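Local coordinates for Lmo2445 protein (Listeria monocytogenes EGD-e, PDB 5HZL) that is of unknown function but is a secreted, internalin-like leucine-rich repeat protein that binds calcium ions, at residues F116-P122 / P139-M144; M144-I150 / M169-L175; D164-N168 / P186-F190. All coordinates share one frame; numbering follows the deposited sequence.

Interaction 1: F116-P122 / P139-M144; sequences FPDANYP and PKFVGM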
ATOM      1  N   PHE A 116      -5.861   3.796   2.952  1.00 41.21           N
ATOM      2  CA  PHE A 116      -6.559   2.705   3.615  1.00 41.79           C
ATOM      3  C   PHE A 116      -6.535   3.131   5.085  1.00 42.39           C
ATOM      4  O   PHE A 116      -5.545   2.915   5.766  1.00 41.33           O
ATOM      5  CB  PHE A 116      -5.845   1.383   3.364  1.00 42.51           C
ATOM      6  CG  PHE A 116      -6.519   0.215   4.005  1.00 44.15           C
ATOM      7  CD1 PHE A 116      -7.615  -0.402   3.390  1.00 44.32           C
ATOM      8  CD2 PHE A 116      -6.075  -0.266   5.230  1.00 44.72           C
ATOM      9  CE1 PHE A 116      -8.249  -1.480   3.995  1.00 45.11           C
ATOM     10  CE2 PHE A 116      -6.703  -1.340   5.832  1.00 45.78           C
ATOM     11  CZ  PHE A 116      -7.793  -1.949   5.219  1.00 45.90           C
ATOM     12  N   PRO A 117      -7.642   3.721   5.586  1.00 44.93           N
ATOM     13  CA  PRO A 117      -7.645   4.244   6.961  1.00 46.80           C
ATOM     14  C   PRO A 117      -7.662   3.220   8.089  1.00 47.55           C
ATOM     15  O   PRO A 117      -7.999   2.039   7.887  1.00 46.83           O
ATOM     16  CB  PRO A 117      -8.950   5.052   7.016  1.00 47.19           C
ATOM     17  CG  PRO A 117      -9.876   4.259   6.153  1.00 46.32           C
ATOM     18  CD  PRO A 117      -9.019   3.664   5.047  1.00 44.87           C
ATOM     19  N   ASP A 118      -7.274   3.712   9.263  1.00 48.26           N
ATOM     20  CA  ASP A 118      -7.272   2.930  10.478  1.00 49.36           C
ATOM     21  C   ASP A 118      -8.767   2.762  10.759  1.00 49.82           C
ATOM     22  O   ASP A 118      -9.538   3.732  10.752  1.00 48.54           O
ATOM     23  CB  ASP A 118      -6.519   3.651  11.607  1.00 51.15           C
ATOM     24  CG  ASP A 118      -4.994   3.796  11.327  1.00 51.95           C
ATOM     25  OD1 ASP A 118      -4.393   2.973  10.583  1.00 50.05           O
ATOM     26  OD2 ASP A 118      -4.381   4.733  11.887  1.00 54.05           O
ATOM     27  N   ALA A 119      -9.165   1.515  10.963  1.00 49.77           N
ATOM     28  CA  ALA A 119     -10.559   1.180  11.172  1.00 50.40           C
ATOM     29  C   ALA A 119     -10.684  -0.021  12.075  1.00 51.44           C
ATOM     30  O   ALA A 119      -9.850  -0.928  12.051  1.00 52.00           O
ATOM     31  CB  ALA A 119     -11.208   0.890   9.830  1.00 49.79           C
ATOM     32  N   ASN A 120     -11.762  -0.029  12.840  1.00 52.27           N
ATOM     33  CA  ASN A 120     -12.022  -1.076  13.797  1.00 53.52           C
ATOM     34  C   ASN A 120     -12.637  -2.349  13.205  1.00 50.87           C
ATOM     35  O   ASN A 120     -13.844  -2.467  13.122  1.00 51.34           O
ATOM     36  CB  ASN A 120     -12.932  -0.484  14.890  1.00 57.02           C
ATOM     37  CG  ASN A 120     -13.177  -1.438  16.039  1.00 59.73           C
ATOM     38  OD1 ASN A 120     -12.373  -2.338  16.320  1.00 62.63           O
ATOM     39  ND2 ASN A 120     -14.283  -1.234  16.726  1.00 61.28           N
ATOM     40  N   TYR A 121     -11.792  -3.293  12.800  1.00 49.30           N
ATOM     41  CA  TYR A 121     -12.239  -4.586  12.255  1.00 48.64           C
ATOM     42  C   TYR A 121     -11.583  -5.691  13.104  1.00 48.61           C
ATOM     43  O   TYR A 121     -10.513  -6.193  12.778  1.00 47.07           O
ATOM     44  CB  TYR A 121     -11.882  -4.784  10.777  1.00 46.55           C
ATOM     45  CG  TYR A 121     -12.393  -3.776   9.788  1.00 45.28           C
ATOM     46  CD1 TYR A 121     -13.701  -3.799   9.341  1.00 46.39           C
ATOM     47  CD2 TYR A 121     -11.541  -2.838   9.236  1.00 45.21           C
ATOM     48  CE1 TYR A 121     -14.157  -2.877   8.398  1.00 46.08           C
ATOM     49  CE2 TYR A 121     -11.980  -1.923   8.295  1.00 44.90           C
ATOM     50  CZ  TYR A 121     -13.285  -1.947   7.877  1.00 45.34           C
ATOM     51  OH  TYR A 121     -13.680  -1.028   6.937  1.00 47.80           O
ATOM     52  N   PRO A 122     -12.229  -6.068  14.206  1.00 51.46           N
ATOM     53  CA  PRO A 122     -11.688  -7.098  15.103  1.00 53.50           C
ATOM     54  C   PRO A 122     -11.381  -8.442  14.451  1.00 54.23           C
ATOM     55  O   PRO A 122     -10.348  -9.046  14.744  1.00 56.60           O
ATOM     56  CB  PRO A 122     -12.818  -7.301  16.127  1.00 54.86           C
ATOM     57  CG  PRO A 122     -13.624  -6.059  16.079  1.00 54.44           C
ATOM     58  CD  PRO A 122     -13.539  -5.566  14.668  1.00 52.40           C
ATOM     59  N   PRO A 139      -0.205   2.669   5.317  1.00 45.41           N
ATOM     60  CA  PRO A 139      -1.148   2.359   6.382  1.00 45.07           C
ATOM     61  C   PRO A 139      -0.506   1.599   7.552  1.00 46.33           C
ATOM     62  O   PRO A 139       0.379   0.778   7.342  1.00 44.61           O
ATOM     63  CB  PRO A 139      -2.191   1.488   5.675  1.00 44.30           C
ATOM     64  CG  PRO A 139      -1.449   0.802   4.592  1.00 43.53           C
ATOM     65  CD  PRO A 139      -0.394   1.776   4.150  1.00 44.50           C
ATOM     66  N   LYS A 140      -0.972   1.887   8.770  1.00 49.43           N
ATOM     67  CA  LYS A 140      -0.501   1.244  10.008  1.00 51.73           C
ATOM     68  C   LYS A 140      -1.426   0.122  10.507  1.00 49.87           C
ATOM     69  O   LYS A 140      -1.049  -0.647  11.388  1.00 50.68           O
ATOM     70  CB  LYS A 140      -0.323   2.292  11.116  1.00 55.40           C
ATOM     71  CG  LYS A 140       0.790   3.300  10.862  1.00 58.06           C
ATOM     72  CD  LYS A 140       0.826   4.420  11.917  1.00 63.79           C
ATOM     73  CE  LYS A 140       1.160   3.988  13.352  1.00 66.00           C
ATOM     74  NZ  LYS A 140       2.528   3.394  13.461  1.00 67.23           N
ATOM     75  N   PHE A 141      -2.630   0.043   9.953  1.00 48.32           N
ATOM     76  CA  PHE A 141      -3.623  -0.979  10.321  1.00 48.19           C
ATOM     77  C   PHE A 141      -4.068  -0.927  11.794  1.00 50.51           C
ATOM     78  O   PHE A 141      -4.200  -1.969  12.447  1.00 54.45           O
ATOM     79  CB  PHE A 141      -3.136  -2.383   9.932  1.00 46.52           C
ATOM     80  CG  PHE A 141      -2.722  -2.487   8.503  1.00 45.39           C
ATOM     81  CD1 PHE A 141      -3.673  -2.661   7.500  1.00 44.78           C
ATOM     82  CD2 PHE A 141      -1.386  -2.395   8.147  1.00 45.39           C
ATOM     83  CE1 PHE A 141      -3.300  -2.745   6.171  1.00 43.93           C
ATOM     84  CE2 PHE A 141      -1.001  -2.480   6.819  1.00 44.68           C
ATOM     85  CZ  PHE A 141      -1.961  -2.657   5.827  1.00 44.54           C
ATOM     86  N   VAL A 142      -4.282   0.279  12.326  1.00 50.17           N
ATOM     87  CA  VAL A 142      -4.748   0.420  13.711  1.00 52.45           C
ATOM     88  C   VAL A 142      -6.229   0.035  13.669  1.00 52.20           C
ATOM     89  O   VAL A 142      -6.984   0.529  12.826  1.00 50.79           O
ATOM     90  CB  VAL A 142      -4.517   1.827  14.334  1.00 53.97           C
ATOM     91  CG1 VAL A 142      -5.122   1.908  15.734  1.00 55.38           C
ATOM     92  CG2 VAL A 142      -3.026   2.159  14.387  1.00 53.78           C
ATOM     93  N   GLY A 143      -6.609  -0.857  14.582  1.00 53.30           N
ATOM     94  CA  GLY A 143      -7.961  -1.408  14.667  1.00 53.50           C
ATOM     95  C   GLY A 143      -8.046  -2.810  14.050  1.00 52.58           C
ATOM     96  O   GLY A 143      -9.049  -3.498  14.234  1.00 53.35           O
HETATM   97  N   MSE A 144      -6.986  -3.237  13.348  1.00 51.63           N
HETATM   98  CA  MSE A 144      -6.911  -4.542  12.675  1.00 50.95           C
HETATM   99  C   MSE A 144      -5.804  -5.394  13.263  1.00 51.69           C
HETATM  100  O   MSE A 144      -5.069  -6.074  12.550  1.00 51.93           O
HETATM  101  CB  MSE A 144      -6.673  -4.214  11.196  1.00 49.37           C
HETATM  102  CG  MSE A 144      -7.925  -3.585  10.590  1.00 49.91           C
HETATM  103 SE   MSE A 144      -7.582  -2.775   8.833  1.00 49.83          SE
HETATM  104  CE  MSE A 144      -7.344  -0.894   9.352  1.00 50.17           C
TER
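The selenomethionine M144 and F116 come at each other from opposite directions, and the end of M144 does the touching. SE of M144 lies at the edge of the F116 ring, 4.7 Å from the ring centroid, which makes this a Met-aromatic contact. The same selenium lies at the edge of the Y121 ring. Y121 runs alongside M144 and points the same way, with CD2 3.9 Å from CG of M144. The bend of M144 at chi3 (-98°) turns its CE back to the backbone of P117 and A119. The side chain of F141 runs at about a right angle to that of F116, while the ring planes are inclined at 50°. CE1 of F141 is 3.7 Å from CE2 of F116. P139 CB lies over one face of F141, toward the rim.

At the outer end, OD1 of D118 takes a weak hydrogen bond from V142 N. Y121 N gives a hydrogen bond to G143 O at 3.1 Å, from well above the carbonyl plane. G143 sits in a type II turn, F141 to M144, and its CA comes close against A119 O. Y121 OH bonds to L96 N. This side-by-side stacking of successive loops is characteristic of a leucine-rich repeat solenoid.

Interaction 2: M144-I150 / M169-L175; sequences MEGLVSI and MPNLDSL. With CA (calcium ion), chain F.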
HETATM    1  N   MSE A 144      -6.986  -3.237  13.348  1.00 51.63           N
HETATM    2  CA  MSE A 144      -6.911  -4.542  12.675  1.00 50.95           C
HETATM    3  C   MSE A 144      -5.804  -5.394  13.263  1.00 51.69           C
HETATM    4  O   MSE A 144      -5.069  -6.074  12.550  1.00 51.93           O
HETATM    5  CB  MSE A 144      -6.673  -4.214  11.196  1.00 49.37           C
HETATM    6  CG  MSE A 144      -7.925  -3.585  10.590  1.00 49.91           C
HETATM    7 SE   MSE A 144      -7.582  -2.775   8.833  1.00 49.83          SE
HETATM    8  CE  MSE A 144      -7.344  -0.894   9.352  1.00 50.17           C
ATOM      9  N   GLU A 145      -5.700  -5.386  14.589  1.00 53.26           N
ATOM     10  CA  GLU A 145      -4.665  -6.143  15.307  1.00 54.23           C
ATOM     11  C   GLU A 145      -4.667  -7.664  15.080  1.00 52.98           C
ATOM     12  O   GLU A 145      -3.674  -8.332  15.367  1.00 54.82           O
ATOM     13  CB  GLU A 145      -4.709  -5.843  16.814  1.00 58.35           C
ATOM     14  CG  GLU A 145      -4.268  -4.428  17.238  1.00 61.03           C
ATOM     15  CD  GLU A 145      -5.217  -3.282  16.864  1.00 61.75           C
ATOM     16  OE1 GLU A 145      -6.455  -3.491  16.800  1.00 63.07           O
ATOM     17  OE2 GLU A 145      -4.713  -2.146  16.669  1.00 61.48           O
ATOM     18  N   GLY A 146      -5.763  -8.202  14.557  1.00 50.79           N
ATOM     19  CA  GLY A 146      -5.882  -9.632  14.295  1.00 49.86           C
ATOM     20  C   GLY A 146      -5.387 -10.119  12.949  1.00 48.21           C
ATOM     21  O   GLY A 146      -5.433 -11.317  12.698  1.00 47.55           O
ATOM     22  N   LEU A 147      -4.915  -9.208  12.091  1.00 46.99           N
ATOM     23  CA  LEU A 147      -4.412  -9.581  10.762  1.00 45.74           C
ATOM     24  C   LEU A 147      -3.362 -10.698  10.734  1.00 46.21           C
ATOM     25  O   LEU A 147      -2.422 -10.705  11.537  1.00 46.99           O
ATOM     26  CB  LEU A 147      -3.861  -8.358  10.025  1.00 44.77           C
ATOM     27  CG  LEU A 147      -4.877  -7.386   9.413  1.00 44.67           C
ATOM     28  CD1 LEU A 147      -4.218  -6.082   8.979  1.00 43.75           C
ATOM     29  CD2 LEU A 147      -5.613  -8.033   8.240  1.00 44.32           C
ATOM     30  N   VAL A 148      -3.552 -11.633   9.804  1.00 45.49           N
ATOM     31  CA  VAL A 148      -2.646 -12.763   9.615  1.00 46.31           C
ATOM     32  C   VAL A 148      -1.814 -12.564   8.357  1.00 45.34           C
ATOM     33  O   VAL A 148      -0.635 -12.902   8.348  1.00 46.24           O
ATOM     34  CB  VAL A 148      -3.407 -14.108   9.542  1.00 46.43           C
ATOM     35  CG1 VAL A 148      -2.460 -15.271   9.220  1.00 46.15           C
ATOM     36  CG2 VAL A 148      -4.144 -14.341  10.853  1.00 47.49           C
ATOM     37  N   SER A 149      -2.419 -12.030   7.302  1.00 44.88           N
ATOM     38  CA  SER A 149      -1.691 -11.806   6.055  1.00 44.60           C
ATOM     39  C   SER A 149      -2.098 -10.518   5.351  1.00 43.42           C
ATOM     40  O   SER A 149      -3.276 -10.241   5.174  1.00 42.17           O
ATOM     41  CB  SER A 149      -1.868 -12.982   5.100  1.00 44.48           C
ATOM     42  OG  SER A 149      -3.209 -13.109   4.736  1.00 44.45           O
ATOM     43  N   ILE A 150      -1.072  -9.768   4.951  1.00 44.28           N
ATOM     44  CA  ILE A 150      -1.166  -8.493   4.258  1.00 43.46           C
ATOM     45  C   ILE A 150      -0.419  -8.556   2.939  1.00 43.00           C
ATOM     46  O   ILE A 150       0.754  -8.927   2.891  1.00 42.22           O
ATOM     47  CB  ILE A 150      -0.496  -7.390   5.095  1.00 44.62           C
ATOM     48  CG1 ILE A 150      -1.293  -7.167   6.391  1.00 46.11           C
ATOM     49  CG2 ILE A 150      -0.377  -6.088   4.303  1.00 44.00           C
ATOM     50  CD1 ILE A 150      -0.638  -6.196   7.351  1.00 47.33           C
HETATM   51  N   MSE A 169       0.672  -6.445  15.535  1.00 60.54           N
HETATM   52  CA  MSE A 169      -0.155  -7.563  15.029  1.00 59.30           C
HETATM   53  C   MSE A 169       0.466  -8.897  15.378  1.00 58.61           C
HETATM   54  O   MSE A 169       1.195  -9.471  14.568  1.00 56.80           O
HETATM   55  CB  MSE A 169      -0.256  -7.375  13.519  1.00 58.69           C
HETATM   56  CG  MSE A 169      -1.238  -6.247  13.186  1.00 59.55           C
HETATM   57 SE   MSE A 169      -1.220  -5.812  11.264  1.00 58.89          SE
HETATM   58  CE  MSE A 169       0.370  -4.648  11.321  1.00 58.48           C
ATOM     59  N   PRO A 170       0.158  -9.425  16.567  1.00 59.15           N
ATOM     60  CA  PRO A 170       0.783 -10.681  17.025  1.00 60.36           C
ATOM     61  C   PRO A 170       0.596 -11.957  16.202  1.00 59.97           C
ATOM     62  O   PRO A 170       1.336 -12.916  16.423  1.00 61.53           O
ATOM     63  CB  PRO A 170       0.217 -10.865  18.445  1.00 61.76           C
ATOM     64  CG  PRO A 170      -1.049 -10.103  18.466  1.00 60.70           C
ATOM     65  CD  PRO A 170      -0.852  -8.947  17.536  1.00 59.07           C
ATOM     66  N   ASN A 171      -0.360 -11.983  15.278  1.00 58.91           N
ATOM     67  CA  ASN A 171      -0.585 -13.190  14.465  1.00 58.43           C
ATOM     68  C   ASN A 171      -0.174 -13.062  13.016  1.00 56.09           C
ATOM     69  O   ASN A 171      -0.283 -14.034  12.269  1.00 56.57           O
ATOM     70  CB  ASN A 171      -2.042 -13.636  14.599  1.00 58.60           C
ATOM     71  CG  ASN A 171      -2.377 -14.054  16.015  1.00 60.11           C
ATOM     72  OD1 ASN A 171      -1.552 -14.655  16.708  1.00 61.99           O
ATOM     73  ND2 ASN A 171      -3.582 -13.750  16.452  1.00 60.16           N
ATOM     74  N   LEU A 172       0.320 -11.880  12.641  1.00 54.40           N
ATOM     75  CA  LEU A 172       0.764 -11.605  11.282  1.00 52.55           C
ATOM     76  C   LEU A 172       1.793 -12.659  10.909  1.00 53.68           C
ATOM     77  O   LEU A 172       2.784 -12.842  11.625  1.00 55.29           O
ATOM     78  CB  LEU A 172       1.365 -10.198  11.195  1.00 51.05           C
ATOM     79  CG  LEU A 172       1.820  -9.683   9.826  1.00 48.40           C
ATOM     80  CD1 LEU A 172       0.683  -9.686   8.821  1.00 46.58           C
ATOM     81  CD2 LEU A 172       2.391  -8.284   9.974  1.00 47.69           C
ATOM     82  N   ASP A 173       1.527 -13.365   9.810  1.00 53.38           N
ATOM     83  CA  ASP A 173       2.398 -14.440   9.345  1.00 54.67           C
ATOM     84  C   ASP A 173       2.849 -14.284   7.894  1.00 52.93           C
ATOM     85  O   ASP A 173       3.737 -15.021   7.450  1.00 53.78           O
ATOM     86  CB  ASP A 173       1.657 -15.774   9.482  1.00 56.32           C
ATOM     87  CG  ASP A 173       2.580 -16.974   9.367  1.00 58.68           C
ATOM     88  OD1 ASP A 173       3.580 -17.045  10.131  1.00 62.97           O
ATOM     89  OD2 ASP A 173       2.283 -17.862   8.546  1.00 57.84           O
ATOM     90  N   SER A 174       2.235 -13.364   7.151  1.00 51.06           N
ATOM     91  CA  SER A 174       2.608 -13.134   5.755  1.00 49.64           C
ATOM     92  C   SER A 174       2.521 -11.643   5.429  1.00 46.50           C
ATOM     93  O   SER A 174       1.482 -11.026   5.630  1.00 43.68           O
ATOM     94  CB  SER A 174       1.721 -13.949   4.818  1.00 50.07           C
ATOM     95  OG  SER A 174       2.146 -13.808   3.471  1.00 50.85           O
ATOM     96  N   LEU A 175       3.618 -11.080   4.924  1.00 45.37           N
ATOM     97  CA  LEU A 175       3.688  -9.658   4.583  1.00 44.78           C
ATOM     98  C   LEU A 175       4.387  -9.515   3.234  1.00 43.57           C
ATOM     99  O   LEU A 175       5.602  -9.642   3.155  1.00 44.30           O
ATOM    100  CB  LEU A 175       4.447  -8.900   5.685  1.00 45.66           C
ATOM    101  CG  LEU A 175       4.669  -7.399   5.522  1.00 44.65           C
ATOM    102  CD1 LEU A 175       3.335  -6.682   5.464  1.00 44.57           C
ATOM    103  CD2 LEU A 175       5.520  -6.867   6.662  1.00 45.04           C
TER
HETATM  104 CA    CA F 405       4.540 -17.442  12.511  1.00 64.08          CA
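V148 O takes two backbone hydrogen bonds from across the contact. D173 N approaches it at 2.7 Å and almost straight, with an N-H...O angle of 175°. S174 N is 3.1 Å from the same V148 O and less straight. Both donors lie in the carbonyl plane. Beyond this point the chains run parallel, and I150 N bonds to S174 O at 2.9 Å. CA of S149 also makes a CA-H...O contact with S174 O. S149 and S174 stand on one face of the sheet, CB to CB, and S149 OG bonds to N126 OD1 on the preceding strand.

The pairing belongs to the parallel sheet of the leucine-rich repeat solenoid. Strands 149-151 and 174-176 are neighbours in it, and strand 126-128 flanks the first of them. Each segment reaches its strand through a type I turn, M144 to L147 and M169 to L172. The two turns lie in successive coils.

I150 and L175 point to the other face, into the apolar interior. They lie side by side, with CD1 of L175 3.9 Å from CB of I150. CD1 of I150 is the meeting point of two further groups. It lies 4.0 Å from SE of the selenomethionine M169 and equally close to CD1 of L172, and both side chains cross I150 at about a right angle. L147 runs alongside M169 in the same direction, and its CD1 packs on the selenium.

At the outer edge, D173 carries its CG anti to the backbone N (chi1 -165°). This takes the carboxylate away from V148 and toward a calcium ion, which OD1 binds at 2.6 Å. Q194 O of the next coil binds the same ion.

Interaction 3: D164-N168 / P186-F190; sequences DIWMN and PEDIF. With CA (calcium ion), chain D.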
ATOM      1  N   ASP A 164      10.120   0.251  13.384  1.00 64.92           N
ATOM      2  CA  ASP A 164       9.098  -0.349  14.275  1.00 69.26           C
ATOM      3  C   ASP A 164       7.617  -0.460  13.811  1.00 68.63           C
ATOM      4  O   ASP A 164       6.766  -0.895  14.605  1.00 69.19           O
ATOM      5  CB  ASP A 164       9.190   0.268  15.705  1.00 72.72           C
ATOM      6  CG  ASP A 164       8.968   1.789  15.749  1.00 75.11           C
ATOM      7  OD1 ASP A 164       8.593   2.402  14.732  1.00 76.98           O
ATOM      8  OD2 ASP A 164       9.174   2.376  16.833  1.00 79.48           O
ATOM      9  N   ILE A 165       7.282  -0.119  12.565  1.00 66.02           N
ATOM     10  CA  ILE A 165       5.874  -0.273  12.178  1.00 65.48           C
ATOM     11  C   ILE A 165       5.517  -1.747  12.000  1.00 62.87           C
ATOM     12  O   ILE A 165       6.381  -2.601  11.756  1.00 62.75           O
ATOM     13  CB  ILE A 165       5.426   0.515  10.918  1.00 67.60           C
ATOM     14  CG1 ILE A 165       5.999  -0.055   9.619  1.00 68.55           C
ATOM     15  CG2 ILE A 165       5.738   2.004  11.070  1.00 71.10           C
ATOM     16  CD1 ILE A 165       5.391   0.620   8.407  1.00 69.73           C
ATOM     17  N   TRP A 166       4.221  -2.001  12.122  1.00 58.64           N
ATOM     18  CA  TRP A 166       3.618  -3.310  11.993  1.00 55.74           C
ATOM     19  C   TRP A 166       4.064  -4.325  13.073  1.00 56.74           C
ATOM     20  O   TRP A 166       4.148  -5.539  12.829  1.00 55.17           O
ATOM     21  CB  TRP A 166       3.750  -3.840  10.551  1.00 53.99           C
ATOM     22  CG  TRP A 166       3.235  -2.871   9.488  1.00 51.40           C
ATOM     23  CD1 TRP A 166       2.079  -2.137   9.538  1.00 50.97           C
ATOM     24  CD2 TRP A 166       3.802  -2.626   8.192  1.00 49.86           C
ATOM     25  NE1 TRP A 166       1.930  -1.403   8.389  1.00 49.03           N
ATOM     26  CE2 TRP A 166       2.966  -1.693   7.540  1.00 48.53           C
ATOM     27  CE3 TRP A 166       4.946  -3.086   7.526  1.00 49.42           C
ATOM     28  CZ2 TRP A 166       3.240  -1.213   6.252  1.00 46.83           C
ATOM     29  CZ3 TRP A 166       5.215  -2.609   6.251  1.00 47.66           C
ATOM     30  CH2 TRP A 166       4.363  -1.679   5.628  1.00 46.94           C
HETATM   31  N   MSE A 167       4.307  -3.804  14.277  1.00 58.49           N
HETATM   32  CA  MSE A 167       4.705  -4.611  15.432  1.00 61.04           C
HETATM   33  C   MSE A 167       3.579  -4.710  16.422  1.00 62.99           C
HETATM   34  O   MSE A 167       3.766  -5.143  17.558  1.00 65.94           O
HETATM   35  CB  MSE A 167       5.910  -3.947  16.066  1.00 62.67           C
HETATM   36  CG  MSE A 167       7.122  -4.078  15.160  1.00 63.19           C
HETATM   37 SE   MSE A 167       7.669  -5.966  15.089  1.00 65.99          SE
HETATM   38  CE  MSE A 167       8.516  -6.134  16.865  1.00 68.13           C
ATOM     39  N   ASN A 168       2.392  -4.322  15.972  1.00 63.19           N
ATOM     40  CA  ASN A 168       1.171  -4.337  16.763  1.00 64.73           C
ATOM     41  C   ASN A 168       0.205  -5.487  16.353  1.00 62.47           C
ATOM     42  O   ASN A 168      -0.948  -5.488  16.784  1.00 60.89           O
ATOM     43  CB  ASN A 168       0.468  -2.970  16.578  1.00 66.34           C
ATOM     44  CG  ASN A 168       0.110  -2.663  15.098  1.00 66.42           C
ATOM     45  OD1 ASN A 168       0.814  -3.084  14.162  1.00 64.47           O
ATOM     46  ND2 ASN A 168      -0.985  -1.916  14.889  1.00 66.70           N
ATOM     47  N   PRO A 186      11.338  -2.020   6.890  1.00 50.01           N
ATOM     48  CA  PRO A 186      10.692  -2.210   8.191  1.00 52.23           C
ATOM     49  C   PRO A 186      11.466  -3.347   8.883  1.00 54.61           C
ATOM     50  O   PRO A 186      11.049  -4.499   8.858  1.00 54.51           O
ATOM     51  CB  PRO A 186       9.268  -2.619   7.825  1.00 50.61           C
ATOM     52  CG  PRO A 186       9.383  -3.237   6.484  1.00 49.12           C
ATOM     53  CD  PRO A 186      10.521  -2.562   5.790  1.00 48.68           C
ATOM     54  N   GLU A 187      12.603  -3.003   9.480  1.00 57.62           N
ATOM     55  CA  GLU A 187      13.473  -3.991  10.119  1.00 60.38           C
ATOM     56  C   GLU A 187      12.893  -4.876  11.204  1.00 60.04           C
ATOM     57  O   GLU A 187      13.026  -6.093  11.127  1.00 60.07           O
ATOM     58  CB  GLU A 187      14.739  -3.335  10.676  1.00 64.06           C
ATOM     59  CG  GLU A 187      15.671  -2.816   9.604  1.00 65.66           C
ATOM     60  CD  GLU A 187      17.008  -2.384  10.160  1.00 69.09           C
ATOM     61  OE1 GLU A 187      17.987  -2.438   9.389  1.00 70.14           O
ATOM     62  OE2 GLU A 187      17.094  -2.017  11.363  1.00 71.86           O
ATOM     63  N   ASP A 188      12.272  -4.272  12.212  1.00 59.43           N
ATOM     64  CA  ASP A 188      11.731  -5.047  13.330  1.00 60.12           C
ATOM     65  C   ASP A 188      10.917  -6.270  12.927  1.00 59.46           C
ATOM     66  O   ASP A 188      11.223  -7.383  13.365  1.00 60.74           O
ATOM     67  CB  ASP A 188      10.882  -4.181  14.274  1.00 60.76           C
ATOM     68  CG  ASP A 188      11.690  -3.130  15.024  1.00 61.14           C
ATOM     69  OD1 ASP A 188      12.830  -2.809  14.639  1.00 61.01           O
ATOM     70  OD2 ASP A 188      11.151  -2.617  16.024  1.00 62.52           O
ATOM     71  N   ILE A 189       9.909  -6.059  12.081  1.00 57.41           N
ATOM     72  CA  ILE A 189       9.027  -7.143  11.654  1.00 57.02           C
ATOM     73  C   ILE A 189       9.767  -8.251  10.891  1.00 57.43           C
ATOM     74  O   ILE A 189       9.480  -9.431  11.120  1.00 57.38           O
ATOM     75  CB  ILE A 189       7.785  -6.615  10.883  1.00 56.28           C
ATOM     76  CG1 ILE A 189       6.682  -7.678  10.798  1.00 56.34           C
ATOM     77  CG2 ILE A 189       8.162  -6.063   9.518  1.00 55.68           C
ATOM     78  CD1 ILE A 189       6.137  -8.115  12.147  1.00 57.92           C
ATOM     79  N   PHE A 190      10.713  -7.903  10.011  1.00 57.09           N
ATOM     80  CA  PHE A 190      11.457  -8.947   9.298  1.00 58.11           C
ATOM     81  C   PHE A 190      12.423  -9.713  10.201  1.00 60.35           C
ATOM     82  O   PHE A 190      12.643 -10.904   9.991  1.00 61.22           O
ATOM     83  CB  PHE A 190      12.215  -8.429   8.073  1.00 58.20           C
ATOM     84  CG  PHE A 190      11.337  -7.896   6.981  1.00 57.58           C
ATOM     85  CD1 PHE A 190      10.243  -8.625   6.519  1.00 58.42           C
ATOM     86  CD2 PHE A 190      11.657  -6.724   6.338  1.00 57.42           C
ATOM     87  CE1 PHE A 190       9.442  -8.145   5.497  1.00 57.93           C
ATOM     88  CE2 PHE A 190      10.864  -6.246   5.304  1.00 57.95           C
ATOM     89  CZ  PHE A 190       9.752  -6.957   4.881  1.00 57.05           C
TER
HETATM   90 CA    CA D 403      18.893  -0.456  12.298  1.00 79.75          CA
HETATM   91  O   HOH W   1       9.050  -3.643  11.307  1.00 50.20           O
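Helix 187-191, which begins right after P186 at the N-cap position, packs here against a loop of the preceding coil of the leucine-rich repeat solenoid. I189 faces that loop. With CG1 anti to the backbone N (chi1 -163°) and chi2 at 62°, its CD1 comes 3.3 Å from W166 O. SE of the selenomethionine M167 reaches the same methyl at 4.0 Å. The M167 chain is bent at chi2 and chi3, and it crosses D188 at about a right angle, with SE 3.8 Å from CB of D188.

No direct hydrogen bond joins the two segments. A water makes the polar link instead. It donates to I165 O at 2.9 Å and accepts from I189 N at 2.7 Å. Nearby, OD2 of D188 comes against CB of D164.

P186 meets W166 obliquely, with CG 4.2 Å from CZ3. I165 CD1 lies over the centre of one indole face, and the NE1 bond to P139 O of an earlier loop fixes the turn of the ring.

On the helix, OE2 of E187 binds a calcium ion at 2.6 Å, and E163 OE1 is another ligand of that ion. D188 also shares a backbone hydrogen bond with E163. Inward, W166 and I189 both rest on L175 of strand 174-176, while P186 reaches F200 in the loop after strand 197-199.

From the N terminus, interaction 1 comes first. It closes the span that holds strand 126-128. It ends at M144, where interaction 2 begins, and well before interaction 3 opens. Interaction 2 runs on from this shared residue and closes at strand 174-176. Interaction 3 opens inside that span, at 164-168, and closes beyond it at helix 187-191, so the two cross along the chain. All three join successive coils of the solenoid. F141 of interaction 1 packs on L147, I150 and M169 of interaction 2. W166 ties interaction 3 back to the loop of interaction 1. L175 is common ground for interactions 2 and 3.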